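Local coordinates for protein isomaltodextranase (Arthrobacter globiformis, PDB 5AWO) that hydrolyses (1->6)-alpha-D-glucosidic linkages in polysaccharides such as dextran, removing successive isomaltose units from the non-reducing ends of the chains, at residues A[197-202]-A[315-320]; A[41-46]-A[52-57]. All coordinates share one frame; numbering follows the deposited sequence.

Both contacts belong to the eight-stranded parallel barrel of this GH27 enzyme, and they set a buried ion pair across the barrel (contact 1) against an apolar contact where a strand meets its helices (contact 2). Contact 2 comes first along the chain, tying the end of strand 39-42 and the helix that follows it to the residues that lead into helix 56-68. It is complete before contact 1 begins, where strand 197-200 meets the loop following strand 312-314 across the barrel. Their centres lie about 13 Å apart, and they touch directly: Phe317 CZ packs 3.5 Å from Asn42 CG. The loop 315-320 thus touches strands 197-200 and 39-42, close to the probable nucleophile Asp201.

Contact 1: residues A[197-202]-A[315-320]; sequences YLRIDF and GDFMRA
Arg199 reaches Asp316 and Phe317 because its side chain runs extended from CG to NE, after which chi4 of 86° swings the guanidinium steeply out of the line of the chain. On the loop side, CG of Asp316 stands anti to the backbone N, bringing the carboxylate back toward strand 197-200 although CB itself points away. NH2 of Arg199 and OD1 of Asp316 lie 2.9 Å apart and form a salt bridge. OD1 sits at the guanidinium edge and the two planar groups are nearly coplanar, yet the hydrogen bond is weak, its N-H...acceptor angle only 117°. Neither charge depends on this link alone: NH1 of Arg199 has a salt bridge to Asp314, and OD1 of Asp316 has another to Arg265. Such a buried network probably helps keep all four groups ionised.

Phe317 meets the arginine from the opposite direction. Its CZ comes 3.7 Å from NE of Arg199, while its CE1 lies over one face of the guanidinium; with planes 49° apart, the two groups lean together without stacking. OD1 of Asp316 also lies 3.6 Å above the Phe317 ring plane, toward the rim, so both members of the ion pair border the aromatic ring. Tyr40 and Asn42 of strand 39-42 continue this packing.

Strand 197-200 of the GH27 (beta/alpha)8 barrel ends beside Asp201, the probable nucleophile, whose OD2 is hydrogen-bonded to Tyr124 OH. Arg199 thus crosses to the loop after strand 312-314 near the active site, its side chain about 10 Å from that of the probable proton donor Asp262.

Contact 2: residues A[41-46]-A[52-57]; sequences WNIYGY and APIPEN
The ring of Tyr46 carries CG1 of Ile54 over one face, at 3.7 Å above the plane and displaced toward the rim, while the backbone O of Ala52 lies near the ring plane at its edge. The Ile54 contact is a CH-pi interaction: CG1 is 4.1 Å from the ring centroid and 24° off the normal. Tyr46 also stacks with the ring of His50, one helical turn further on. Trp41 offers its edge to Ile54, with CH2 4.3 Å from CD1, while the backbone N of Ile43 lies 4.0 Å above one face of the indole, toward the rim.

Ile54 is the residue on which the apolar contacts converge. With CG1 anti to the backbone N (chi1 -167°), CG1 lies on the tyrosine and CD1 sits between Ile43 CG2 and Tyr46 CB, the edge of Trp41 a little farther off; CG2 meets CD1 of Ile43 at 3.7 Å. CD of Pro55 abuts the hydroxyl end of Tyr46, 3.3 Å from OH, the two side chains crossing at about a right angle.

A capping bond from Tyr44 N to Asn42 OD1, 2.9 Å, marks the turn from strand 39-42 into helix 44-50. Trp59 of helix 56-68 adds to the covering of Trp41 and Ile43.

No hydrogen bond joins the two segments directly. Polar groups look to other partners, Ile54 O to Trp103 NE1 and Trp41 NE1 to the backbone O of Asp347, so cohesion between the two segments rests on dispersion, CH-pi contact and the exclusion of water from Ile43 and Ile54.

Contact 1: residues A[197-202]-A[315-320]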
ATOM      1  N   TYR A 197      12.651   3.307  -5.049  1.00 15.07           N
ATOM      2  CA  TYR A 197      11.891   2.158  -4.590  1.00 14.39           C
ATOM      3  C   TYR A 197      12.870   1.103  -4.074  1.00 13.43           C
ATOM      4  O   TYR A 197      13.668   0.551  -4.842  1.00 14.27           O
ATOM      5  CB  TYR A 197      11.111   1.599  -5.766  1.00 14.72           C
ATOM      6  CG  TYR A 197      10.116   0.494  -5.448  1.00 14.42           C
ATOM      7  CD1 TYR A 197       8.959   0.763  -4.754  1.00 14.44           C
ATOM      8  CD2 TYR A 197      10.351  -0.796  -5.879  1.00 14.63           C
ATOM      9  CE1 TYR A 197       8.024  -0.230  -4.499  1.00 14.09           C
ATOM     10  CE2 TYR A 197       9.419  -1.801  -5.628  1.00 14.21           C
ATOM     11  CZ  TYR A 197       8.270  -1.503  -4.948  1.00 14.00           C
ATOM     12  OH  TYR A 197       7.327  -2.492  -4.704  1.00 15.56           O
ATOM     13  N   LEU A 198      12.789   0.820  -2.771  1.00 14.09           N
ATOM     14  CA  LEU A 198      13.621  -0.207  -2.134  1.00 13.56           C
ATOM     15  C   LEU A 198      12.722  -1.330  -1.610  1.00 13.78           C
ATOM     16  O   LEU A 198      11.829  -1.091  -0.795  1.00 14.14           O
ATOM     17  CB  LEU A 198      14.459   0.412  -1.019  1.00 14.22           C
ATOM     18  CG  LEU A 198      15.389  -0.559  -0.300  1.00 14.36           C
ATOM     19  CD1 LEU A 198      16.451  -1.074  -1.240  1.00 14.74           C
ATOM     20  CD2 LEU A 198      16.011   0.081   0.946  1.00 16.15           C
ATOM     21  N   ARG A 199      12.976  -2.536  -2.099  1.00 12.62           N
ATOM     22  CA  ARG A 199      12.131  -3.713  -1.823  1.00 12.50           C
ATOM     23  C   ARG A 199      12.858  -4.651  -0.873  1.00 12.20           C
ATOM     24  O   ARG A 199      13.856  -5.252  -1.238  1.00 12.70           O
ATOM     25  CB  ARG A 199      11.751  -4.406  -3.136  1.00 13.26           C
ATOM     26  CG  ARG A 199      10.691  -5.492  -2.982  1.00 13.17           C
ATOM     27  CD  ARG A 199      10.042  -5.813  -4.319  1.00 13.36           C
ATOM     28  NE  ARG A 199       8.976  -6.816  -4.260  1.00 13.96           N
ATOM     29  CZ  ARG A 199       7.725  -6.554  -3.988  1.00 14.20           C
ATOM     30  NH1 ARG A 199       7.323  -5.334  -3.641  1.00 13.51           N
ATOM     31  NH2 ARG A 199       6.852  -7.559  -4.028  1.00 14.21           N
ATOM     32  N   ILE A 200      12.314  -4.736   0.348  1.00 12.27           N
ATOM     33  CA  ILE A 200      13.021  -5.337   1.483  1.00 12.95           C
ATOM     34  C   ILE A 200      12.287  -6.626   1.871  1.00 13.10           C
ATOM     35  O   ILE A 200      11.208  -6.571   2.456  1.00 13.31           O
ATOM     36  CB  ILE A 200      13.023  -4.380   2.669  1.00 13.29           C
ATOM     37  CG1 ILE A 200      13.648  -3.034   2.262  1.00 13.93           C
ATOM     38  CG2 ILE A 200      13.732  -5.026   3.840  1.00 13.98           C
ATOM     39  CD1 ILE A 200      13.650  -2.010   3.383  1.00 14.75           C
ATOM     40  N   ASP A 201      12.917  -7.776   1.588  1.00 13.57           N
ATOM     41  CA  ASP A 201      12.270  -9.081   1.725  1.00 13.52           C
ATOM     42  C   ASP A 201      12.828  -9.866   2.909  1.00 13.90           C
ATOM     43  O   ASP A 201      13.804  -9.453   3.538  1.00 14.09           O
ATOM     44  CB  ASP A 201      12.532  -9.840   0.405  1.00 13.68           C
ATOM     45  CG  ASP A 201      11.632 -11.066   0.148  1.00 14.77           C
ATOM     46  OD1 ASP A 201      10.743 -11.389   0.960  1.00 15.47           O
ATOM     47  OD2 ASP A 201      11.887 -11.699  -0.919  1.00 15.58           O
ATOM     48  N   PHE A 202      12.170 -10.990   3.229  1.00 13.99           N
ATOM     49  CA  PHE A 202      12.605 -11.909   4.289  1.00 14.23           C
ATOM     50  C   PHE A 202      12.584 -11.276   5.676  1.00 15.39           C
ATOM     51  O   PHE A 202      13.267 -11.722   6.604  1.00 15.28           O
ATOM     52  CB  PHE A 202      13.964 -12.537   3.933  1.00 14.70           C
ATOM     53  CG  PHE A 202      13.863 -13.501   2.773  1.00 14.40           C
ATOM     54  CD1 PHE A 202      13.375 -14.780   2.973  1.00 14.52           C
ATOM     55  CD2 PHE A 202      14.194 -13.117   1.503  1.00 15.52           C
ATOM     56  CE1 PHE A 202      13.242 -15.662   1.928  1.00 15.46           C
ATOM     57  CE2 PHE A 202      14.061 -13.994   0.433  1.00 14.91           C
ATOM     58  CZ  PHE A 202      13.578 -15.273   0.650  1.00 15.08           C
ATOM     59  N   GLY A 315       0.070  -6.545  -3.909  1.00 12.48           N
ATOM     60  CA  GLY A 315      -0.331  -7.852  -4.411  1.00 12.02           C
ATOM     61  C   GLY A 315       0.706  -8.578  -5.227  1.00 11.78           C
ATOM     62  O   GLY A 315       0.386  -9.551  -5.899  1.00 11.96           O
ATOM     63  N   ASP A 316       1.956  -8.127  -5.163  1.00 11.88           N
ATOM     64  CA  ASP A 316       3.107  -8.797  -5.770  1.00 12.59           C
ATOM     65  C   ASP A 316       3.163  -8.582  -7.271  1.00 12.55           C
ATOM     66  O   ASP A 316       2.928  -7.446  -7.720  1.00 13.52           O
ATOM     67  CB  ASP A 316       3.252 -10.266  -5.332  1.00 12.42           C
ATOM     68  CG  ASP A 316       4.695 -10.733  -5.361  1.00 12.78           C
ATOM     69  OD1 ASP A 316       5.572  -9.968  -4.904  1.00 12.84           O
ATOM     70  OD2 ASP A 316       4.932 -11.908  -5.773  1.00 13.66           O
ATOM     71  N   PHE A 317       3.466  -9.616  -8.054  1.00 12.38           N
ATOM     72  CA  PHE A 317       3.805  -9.448  -9.453  1.00 11.91           C
ATOM     73  C   PHE A 317       2.739  -9.999 -10.361  1.00 12.20           C
ATOM     74  O   PHE A 317       2.137 -11.036 -10.050  1.00 13.08           O
ATOM     75  CB  PHE A 317       5.113 -10.177  -9.778  1.00 12.52           C
ATOM     76  CG  PHE A 317       6.259  -9.737  -8.925  1.00 12.82           C
ATOM     77  CD1 PHE A 317       6.549  -8.388  -8.765  1.00 12.98           C
ATOM     78  CD2 PHE A 317       7.057 -10.658  -8.292  1.00 13.10           C
ATOM     79  CE1 PHE A 317       7.610  -7.976  -7.949  1.00 13.38           C
ATOM     80  CE2 PHE A 317       8.135 -10.249  -7.499  1.00 13.72           C
ATOM     81  CZ  PHE A 317       8.394  -8.910  -7.308  1.00 13.12           C
ATOM     82  N   MET A 318       2.468  -9.247 -11.423  1.00 12.03           N
ATOM     83  CA  MET A 318       1.558  -9.680 -12.484  1.00 12.05           C
ATOM     84  C   MET A 318       2.343 -10.465 -13.538  1.00 12.57           C
ATOM     85  O   MET A 318       3.303  -9.959 -14.118  1.00 13.32           O
ATOM     86  CB  MET A 318       0.842  -8.484 -13.113  1.00 12.47           C
ATOM     87  CG  MET A 318      -0.092  -7.818 -12.139  1.00 12.52           C
ATOM     88  SD  MET A 318      -1.062  -6.494 -12.857  1.00 13.70           S
ATOM     89  CE  MET A 318       0.177  -5.212 -12.953  1.00 15.46           C
ATOM     90  N   ARG A 319       1.895 -11.699 -13.770  1.00 12.39           N
ATOM     91  CA  ARG A 319       2.540 -12.605 -14.722  1.00 12.83           C
ATOM     92  C   ARG A 319       1.462 -12.954 -15.788  1.00 13.12           C
ATOM     93  O   ARG A 319       0.745 -13.965 -15.708  1.00 13.13           O
ATOM     94  CB  ARG A 319       3.097 -13.832 -14.026  1.00 13.36           C
ATOM     95  CG  ARG A 319       4.119 -13.531 -12.921  1.00 13.04           C
ATOM     96  CD  ARG A 319       4.903 -14.781 -12.497  1.00 13.81           C
ATOM     97  NE  ARG A 319       5.720 -15.194 -13.614  1.00 14.18           N
ATOM     98  CZ  ARG A 319       6.160 -16.422 -13.861  1.00 15.15           C
ATOM     99  NH1 ARG A 319       6.026 -17.417 -12.991  1.00 14.49           N
ATOM    100  NH2 ARG A 319       6.791 -16.629 -15.002  1.00 16.92           N
ATOM    101  N   ALA A 320       1.255 -12.027 -16.704  1.00 13.17           N
ATOM    102  CA  ALA A 320       0.061 -12.117 -17.585  1.00 14.24           C
ATOM    103  C   ALA A 320      -0.001 -13.419 -18.359  1.00 14.42           C
ATOM    104  O   ALA A 320      -1.076 -14.023 -18.514  1.00 14.91           O
ATOM    105  CB  ALA A 320       0.009 -10.948 -18.546  1.00 14.84           C
TER

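Contact 2: residues A[41-46]-A[52-57]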
ATOM      1  N   TRP A  41       8.461  -2.698 -13.415  1.00 13.02           N
ATOM      2  CA  TRP A  41       8.776  -4.028 -13.894  1.00 13.36           C
ATOM      3  C   TRP A  41       9.778  -4.657 -12.980  1.00 13.48           C
ATOM      4  O   TRP A  41      10.643  -3.959 -12.406  1.00 13.62           O
ATOM      5  CB  TRP A  41       9.382  -3.966 -15.293  1.00 13.74           C
ATOM      6  CG  TRP A  41       9.805  -5.271 -15.866  1.00 14.05           C
ATOM      7  CD1 TRP A  41       9.015  -6.188 -16.514  1.00 14.10           C
ATOM      8  CD2 TRP A  41      11.121  -5.825 -15.854  1.00 14.30           C
ATOM      9  NE1 TRP A  41       9.750  -7.271 -16.878  1.00 15.13           N
ATOM     10  CE2 TRP A  41      11.058  -7.070 -16.507  1.00 14.63           C
ATOM     11  CE3 TRP A  41      12.362  -5.371 -15.356  1.00 14.71           C
ATOM     12  CZ2 TRP A  41      12.177  -7.888 -16.664  1.00 14.63           C
ATOM     13  CZ3 TRP A  41      13.472  -6.180 -15.536  1.00 14.62           C
ATOM     14  CH2 TRP A  41      13.373  -7.409 -16.198  1.00 15.02           C
ATOM     15  N   ASN A  42       9.659  -5.958 -12.798  1.00 13.56           N
ATOM     16  CA  ASN A  42      10.566  -6.714 -11.944  1.00 13.63           C
ATOM     17  C   ASN A  42      11.090  -7.953 -12.649  1.00 13.76           C
ATOM     18  O   ASN A  42      10.378  -8.558 -13.435  1.00 13.69           O
ATOM     19  CB  ASN A  42       9.838  -7.080 -10.638  1.00 14.18           C
ATOM     20  CG  ASN A  42      10.747  -7.750  -9.606  1.00 13.53           C
ATOM     21  OD1 ASN A  42      11.083  -8.909  -9.711  1.00 13.78           O
ATOM     22  ND2 ASN A  42      11.109  -6.996  -8.540  1.00 14.83           N
ATOM     23  N   ILE A  43      12.332  -8.324 -12.348  1.00 12.73           N
ATOM     24  CA  ILE A  43      13.021  -9.443 -12.971  1.00 13.80           C
ATOM     25  C   ILE A  43      12.474 -10.824 -12.582  1.00 13.91           C
ATOM     26  O   ILE A  43      12.969 -11.820 -13.059  1.00 14.17           O
ATOM     27  CB  ILE A  43      14.550  -9.437 -12.637  1.00 13.87           C
ATOM     28  CG1 ILE A  43      14.809  -9.755 -11.154  1.00 14.28           C
ATOM     29  CG2 ILE A  43      15.195  -8.126 -13.057  1.00 14.87           C
ATOM     30  CD1 ILE A  43      16.236 -10.116 -10.816  1.00 14.46           C
ATOM     31  N   TYR A  44      11.452 -10.890 -11.727  1.00 13.44           N
ATOM     32  CA  TYR A  44      10.976 -12.183 -11.206  1.00 13.68           C
ATOM     33  C   TYR A  44      10.514 -13.141 -12.308  1.00 13.58           C
ATOM     34  O   TYR A  44      10.674 -14.336 -12.156  1.00 14.33           O
ATOM     35  CB  TYR A  44       9.829 -11.916 -10.253  1.00 13.83           C
ATOM     36  CG  TYR A  44       9.291 -13.082  -9.465  1.00 13.42           C
ATOM     37  CD1 TYR A  44       9.848 -13.432  -8.236  1.00 14.10           C
ATOM     38  CD2 TYR A  44       8.164 -13.823  -9.916  1.00 14.17           C
ATOM     39  CE1 TYR A  44       9.335 -14.474  -7.484  1.00 14.26           C
ATOM     40  CE2 TYR A  44       7.639 -14.840  -9.156  1.00 14.02           C
ATOM     41  CZ  TYR A  44       8.204 -15.157  -7.948  1.00 14.16           C
ATOM     42  OH  TYR A  44       7.659 -16.168  -7.200  1.00 14.86           O
ATOM     43  N   GLY A  45       9.974 -12.628 -13.418  1.00 14.75           N
ATOM     44  CA  GLY A  45       9.540 -13.486 -14.511  1.00 14.91           C
ATOM     45  C   GLY A  45      10.680 -14.223 -15.161  1.00 15.27           C
ATOM     46  O   GLY A  45      10.474 -15.288 -15.743  1.00 15.51           O
ATOM     47  N   TYR A  46      11.882 -13.660 -15.080  1.00 14.80           N
ATOM     48  CA  TYR A  46      13.082 -14.376 -15.469  1.00 15.26           C
ATOM     49  C   TYR A  46      13.563 -15.273 -14.335  1.00 15.41           C
ATOM     50  O   TYR A  46      13.747 -16.481 -14.497  1.00 15.83           O
ATOM     51  CB  TYR A  46      14.234 -13.416 -15.877  1.00 16.14           C
ATOM     52  CG  TYR A  46      15.456 -14.222 -16.300  1.00 16.26           C
ATOM     53  CD1 TYR A  46      16.338 -14.762 -15.367  1.00 17.17           C
ATOM     54  CD2 TYR A  46      15.663 -14.537 -17.644  1.00 17.18           C
ATOM     55  CE1 TYR A  46      17.406 -15.554 -15.757  1.00 17.40           C
ATOM     56  CE2 TYR A  46      16.746 -15.290 -18.035  1.00 18.57           C
ATOM     57  CZ  TYR A  46      17.594 -15.830 -17.096  1.00 18.41           C
ATOM     58  OH  TYR A  46      18.677 -16.613 -17.481  1.00 20.14           O
ATOM     59  N   ALA A  52      17.423 -18.559 -10.849  1.00 16.06           N
ATOM     60  CA  ALA A  52      18.762 -18.031 -11.106  1.00 16.95           C
ATOM     61  C   ALA A  52      18.738 -16.525 -11.153  1.00 16.84           C
ATOM     62  O   ALA A  52      17.740 -15.946 -11.568  1.00 16.16           O
ATOM     63  CB  ALA A  52      19.248 -18.546 -12.449  1.00 17.45           C
ATOM     64  N   PRO A  53      19.866 -15.866 -10.797  1.00 16.39           N
ATOM     65  CA  PRO A  53      19.973 -14.432 -11.013  1.00 15.90           C
ATOM     66  C   PRO A  53      19.875 -14.049 -12.489  1.00 15.97           C
ATOM     67  O   PRO A  53      20.329 -14.784 -13.385  1.00 17.08           O
ATOM     68  CB  PRO A  53      21.356 -14.088 -10.420  1.00 16.10           C
ATOM     69  CG  PRO A  53      22.125 -15.351 -10.519  1.00 16.71           C
ATOM     70  CD  PRO A  53      21.122 -16.461 -10.302  1.00 16.57           C
ATOM     71  N   ILE A  54      19.260 -12.916 -12.773  1.00 16.21           N
ATOM     72  CA  ILE A  54      19.108 -12.501 -14.169  1.00 16.29           C
ATOM     73  C   ILE A  54      20.489 -12.135 -14.737  1.00 16.51           C
ATOM     74  O   ILE A  54      21.213 -11.329 -14.141  1.00 17.15           O
ATOM     75  CB  ILE A  54      18.088 -11.360 -14.356  1.00 16.83           C
ATOM     76  CG1 ILE A  54      17.724 -11.185 -15.849  1.00 16.49           C
ATOM     77  CG2 ILE A  54      18.577 -10.061 -13.735  1.00 17.78           C
ATOM     78  CD1 ILE A  54      16.620 -10.187 -16.151  1.00 16.83           C
ATOM     79  N   PRO A  55      20.854 -12.719 -15.892  1.00 17.17           N
ATOM     80  CA  PRO A  55      22.057 -12.212 -16.557  1.00 18.02           C
ATOM     81  C   PRO A  55      21.977 -10.753 -16.951  1.00 18.81           C
ATOM     82  O   PRO A  55      20.915 -10.236 -17.269  1.00 18.43           O
ATOM     83  CB  PRO A  55      22.176 -13.106 -17.800  1.00 19.11           C
ATOM     84  CG  PRO A  55      21.471 -14.354 -17.446  1.00 18.72           C
ATOM     85  CD  PRO A  55      20.299 -13.891 -16.593  1.00 18.11           C
ATOM     86  N   GLU A  56      23.126 -10.079 -16.957  1.00 18.68           N
ATOM     87  CA  GLU A  56      23.151  -8.679 -17.247  1.00 19.52           C
ATOM     88  C   GLU A  56      22.584  -8.368 -18.629  1.00 17.94           C
ATOM     89  O   GLU A  56      21.921  -7.363 -18.786  1.00 18.52           O
ATOM     90  CB  GLU A  56      24.585  -8.129 -17.128  1.00 19.74           C
ATOM     91  CG  GLU A  56      24.657  -6.623 -17.026  1.00 20.54           C
ATOM     92  CD  GLU A  56      26.071  -6.106 -16.802  1.00 20.86           C
ATOM     93  OE1 GLU A  56      27.002  -6.762 -17.324  1.00 22.43           O
ATOM     94  OE2 GLU A  56      26.222  -5.081 -16.107  1.00 21.02           O
ATOM     95  N   ASN A  57      22.887  -9.199 -19.640  1.00 19.39           N
ATOM     96  CA  ASN A  57      22.320  -8.929 -20.964  1.00 20.63           C
ATOM     97  C   ASN A  57      20.803  -9.081 -21.019  1.00 19.88           C
ATOM     98  O   ASN A  57      20.130  -8.333 -21.749  1.00 20.55           O
ATOM     99  CB  ASN A  57      22.919  -9.793 -22.070  1.00 21.98           C
ATOM    100  CG  ASN A  57      22.528  -9.271 -23.447  1.00 24.80           C
ATOM    101  OD1 ASN A  57      22.802  -8.119 -23.768  1.00 28.13           O
ATOM    102  ND2 ASN A  57      21.806 -10.075 -24.225  1.00 26.96           N
TER